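Local coordinates for prepilin-like protein (Thermus thermophilus, PDB 6QVF), which is a type IV pilin-like protein associated with natural competence, and probably acts as a DNA receptor at the pilus tip, at residues 56-60 against 139-145. Residues are numbered along the deposited sequence; the frame is centred on the assembly and turned at random.
Sequences RSFYF and TCYDVYP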
loop_
_atom_site.group_PDB
_atom_site.type_symbol
_atom_site.label_atom_id
_atom_site.label_comp_id
_atom_site.label_asym_id
_atom_site.label_seq_id
_atom_site.Cartn_x
_atom_site.Cartn_y
_atom_site.Cartn_z
ATOM N N ARG B 56 27.568 -10.063 -6.115
ATOM C CA ARG B 56 26.498 -9.065 -6.105
ATOM C C ARG B 56 26.092 -8.797 -4.644
ATOM O O ARG B 56 26.073 -9.716 -3.824
ATOM C CB ARG B 56 25.338 -9.580 -6.958
ATOM C CG ARG B 56 24.225 -8.550 -7.153
ATOM C CD ARG B 56 23.289 -9.018 -8.245
ATOM N NE ARG B 56 23.926 -8.858 -9.555
ATOM C CZ ARG B 56 24.282 -9.818 -10.400
ATOM N NH1 ARG B 56 24.272 -11.100 -10.066
ATOM N NH2 ARG B 56 24.680 -9.463 -11.605
ATOM N N SER B 57 25.774 -7.527 -4.368
ATOM C CA SER B 57 25.312 -7.022 -3.108
ATOM C C SER B 57 23.952 -6.383 -3.338
ATOM O O SER B 57 23.803 -5.511 -4.217
ATOM C CB SER B 57 26.284 -6.025 -2.549
ATOM O OG SER B 57 25.874 -5.498 -1.283
ATOM N N PHE B 58 22.969 -6.807 -2.532
ATOM C CA PHE B 58 21.610 -6.266 -2.652
ATOM C C PHE B 58 21.305 -5.300 -1.508
ATOM O O PHE B 58 21.358 -5.681 -0.354
ATOM C CB PHE B 58 20.571 -7.389 -2.625
ATOM C CG PHE B 58 20.707 -8.386 -3.740
ATOM C CD1 PHE B 58 20.244 -8.080 -4.993
ATOM C CD2 PHE B 58 21.326 -9.613 -3.560
ATOM C CE1 PHE B 58 20.349 -8.976 -6.033
ATOM C CE2 PHE B 58 21.450 -10.501 -4.618
ATOM C CZ PHE B 58 20.966 -10.172 -5.850
ATOM N N TYR B 59 20.948 -4.075 -1.864
ATOM C CA TYR B 59 20.552 -3.100 -0.861
ATOM C C TYR B 59 19.292 -3.570 -0.117
ATOM O O TYR B 59 19.008 -3.057 0.963
ATOM C CB TYR B 59 20.351 -1.718 -1.479
ATOM C CG TYR B 59 21.626 -0.953 -1.716
ATOM C CD1 TYR B 59 22.555 -1.393 -2.645
ATOM C CD2 TYR B 59 21.970 0.126 -0.934
ATOM C CE1 TYR B 59 23.740 -0.704 -2.866
ATOM C CE2 TYR B 59 23.137 0.845 -1.159
ATOM C CZ TYR B 59 24.050 0.403 -2.102
ATOM O OH TYR B 59 25.233 1.070 -2.304
ATOM N N PHE B 60 18.517 -4.456 -0.735
ATOM C CA PHE B 60 17.341 -5.029 -0.072
ATOM C C PHE B 60 17.721 -5.464 1.351
ATOM O O PHE B 60 16.980 -5.242 2.324
ATOM C CB PHE B 60 16.774 -6.182 -0.889
ATOM C CG PHE B 60 15.575 -6.819 -0.254
ATOM C CD1 PHE B 60 15.721 -7.758 0.761
ATOM C CD2 PHE B 60 14.310 -6.412 -0.630
ATOM C CE1 PHE B 60 14.599 -8.291 1.385
ATOM C CE2 PHE B 60 13.194 -7.000 -0.037
ATOM C CZ PHE B 60 13.345 -7.915 0.965
ATOM N N THR B 139 9.411 -7.889 -2.228
ATOM C CA THR B 139 9.951 -9.064 -1.600
ATOM C C THR B 139 11.342 -9.346 -2.128
ATOM O O THR B 139 11.797 -8.826 -3.153
ATOM C CB THR B 139 9.079 -10.311 -1.742
ATOM O OG1 THR B 139 9.275 -10.869 -3.045
ATOM C CG2 THR B 139 7.610 -10.018 -1.528
ATOM N N CYS B 140 12.032 -10.206 -1.387
ATOM C CA CYS B 140 13.364 -10.601 -1.743
ATOM C C CYS B 140 13.389 -11.301 -3.094
ATOM O O CYS B 140 14.422 -11.336 -3.723
ATOM C CB CYS B 140 13.995 -11.455 -0.640
ATOM S SG CYS B 140 13.002 -12.902 -0.193
ATOM N N TYR B 141 12.260 -11.837 -3.541
ATOM C CA TYR B 141 12.154 -12.505 -4.791
ATOM C C TYR B 141 12.125 -11.532 -5.968
ATOM O O TYR B 141 12.232 -11.961 -7.134
ATOM C CB TYR B 141 10.929 -13.415 -4.830
ATOM C CG TYR B 141 11.017 -14.556 -3.843
ATOM C CD1 TYR B 141 11.830 -15.629 -4.120
ATOM C CD2 TYR B 141 10.407 -14.506 -2.598
ATOM C CE1 TYR B 141 11.956 -16.684 -3.238
ATOM C CE2 TYR B 141 10.538 -15.549 -1.690
ATOM C CZ TYR B 141 11.323 -16.641 -2.012
ATOM O OH TYR B 141 11.469 -17.688 -1.140
ATOM N N ASP B 142 11.952 -10.237 -5.695
ATOM C CA ASP B 142 11.802 -9.261 -6.752
ATOM C C ASP B 142 13.123 -8.677 -7.263
ATOM O O ASP B 142 13.109 -7.905 -8.258
ATOM C CB ASP B 142 10.914 -8.118 -6.259
ATOM C CG ASP B 142 9.505 -8.582 -5.925
ATOM O OD1 ASP B 142 9.040 -9.582 -6.535
ATOM O OD2 ASP B 142 8.824 -7.880 -5.132
ATOM N N VAL B 143 14.260 -9.028 -6.618
ATOM C CA VAL B 143 15.520 -8.507 -7.098
ATOM C C VAL B 143 15.908 -9.282 -8.373
ATOM O O VAL B 143 15.370 -10.323 -8.646
ATOM C CB VAL B 143 16.637 -8.579 -6.033
ATOM C CG1 VAL B 143 16.300 -7.770 -4.807
ATOM C CG2 VAL B 143 16.999 -9.979 -5.670
ATOM N N TYR B 144 16.889 -8.735 -9.092
ATOM C CA TYR B 144 17.474 -9.389 -10.236
ATOM C C TYR B 144 18.945 -9.668 -9.927
ATOM O O TYR B 144 19.665 -8.775 -9.483
ATOM C CB TYR B 144 17.407 -8.526 -11.514
ATOM C CG TYR B 144 18.107 -9.191 -12.671
ATOM C CD1 TYR B 144 17.446 -10.130 -13.440
ATOM C CD2 TYR B 144 19.461 -9.003 -12.875
ATOM C CE1 TYR B 144 18.101 -10.825 -14.446
ATOM C CE2 TYR B 144 20.136 -9.703 -13.864
ATOM C CZ TYR B 144 19.449 -10.615 -14.649
ATOM O OH TYR B 144 20.054 -11.336 -15.634
ATOM N N PRO B 145 19.460 -10.873 -10.218
ATOM C CA PRO B 145 18.633 -11.995 -10.643
ATOM C C PRO B 145 17.784 -12.552 -9.494
ATOM O O PRO B 145 18.137 -12.357 -8.338
ATOM C CB PRO B 145 19.646 -13.057 -11.070
ATOM C CG PRO B 145 20.914 -12.657 -10.449
ATOM C CD PRO B 145 20.891 -11.173 -10.185
#
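Thr139, whose carbonyl carbon lies 3.6 Å from Phe60 CE2, takes the shortest polar bond here: Asp142 N gives its hydrogen to Thr139 O at 2.9 Å. Two more bonds tighten this turn. Thr139 N points almost straight at Asp142 OD2 (3.0 Å, 177°) and meets it from above the carboxylate plane. Thr139 OG1 accepts from Tyr141 N at 3.2 Å, which makes an ST turn.

No hydrogen bond joins 56-60 to 139-145; the two meet mainly through apolar groups. With chi1 at 179°, Phe60 CG lies opposite the backbone N, which carries the ring out to the start of the turn. Cys140 CA sits over one face, 4.0 Å from the ring centroid, in a CH-pi contact. Phe60 also packs on Val29 of helix 2-30. Cys140 SG is bound to Cys155 in a disulfide.

Further along the loop, Val143 packs between Phe58 and Phe60. Its CG2 branch touches Phe58 CE1 at 3.5 Å, while CG1 is turned to Phe58 CD1 and Phe60 CB. Tyr144 O lies in the plane of the Phe58 ring, at its edge, 3.5 Å from CE1. Arg56 CG lies over one face of the same ring. The Arg56 chain bends at chi3 (-74°), and one guanidinium face rests on Pro145, with NH1 3.4 Å from Pro145 CD. Pro145 follows a cis peptide bond.

The contact joins the end of strand 55-58 and the helix that follows it to the disulfide-bonded loop after the last strand of the four-stranded antiparallel sheet. A C-terminal disulfide loop of this kind is consistent with the D-region of type IV pilins.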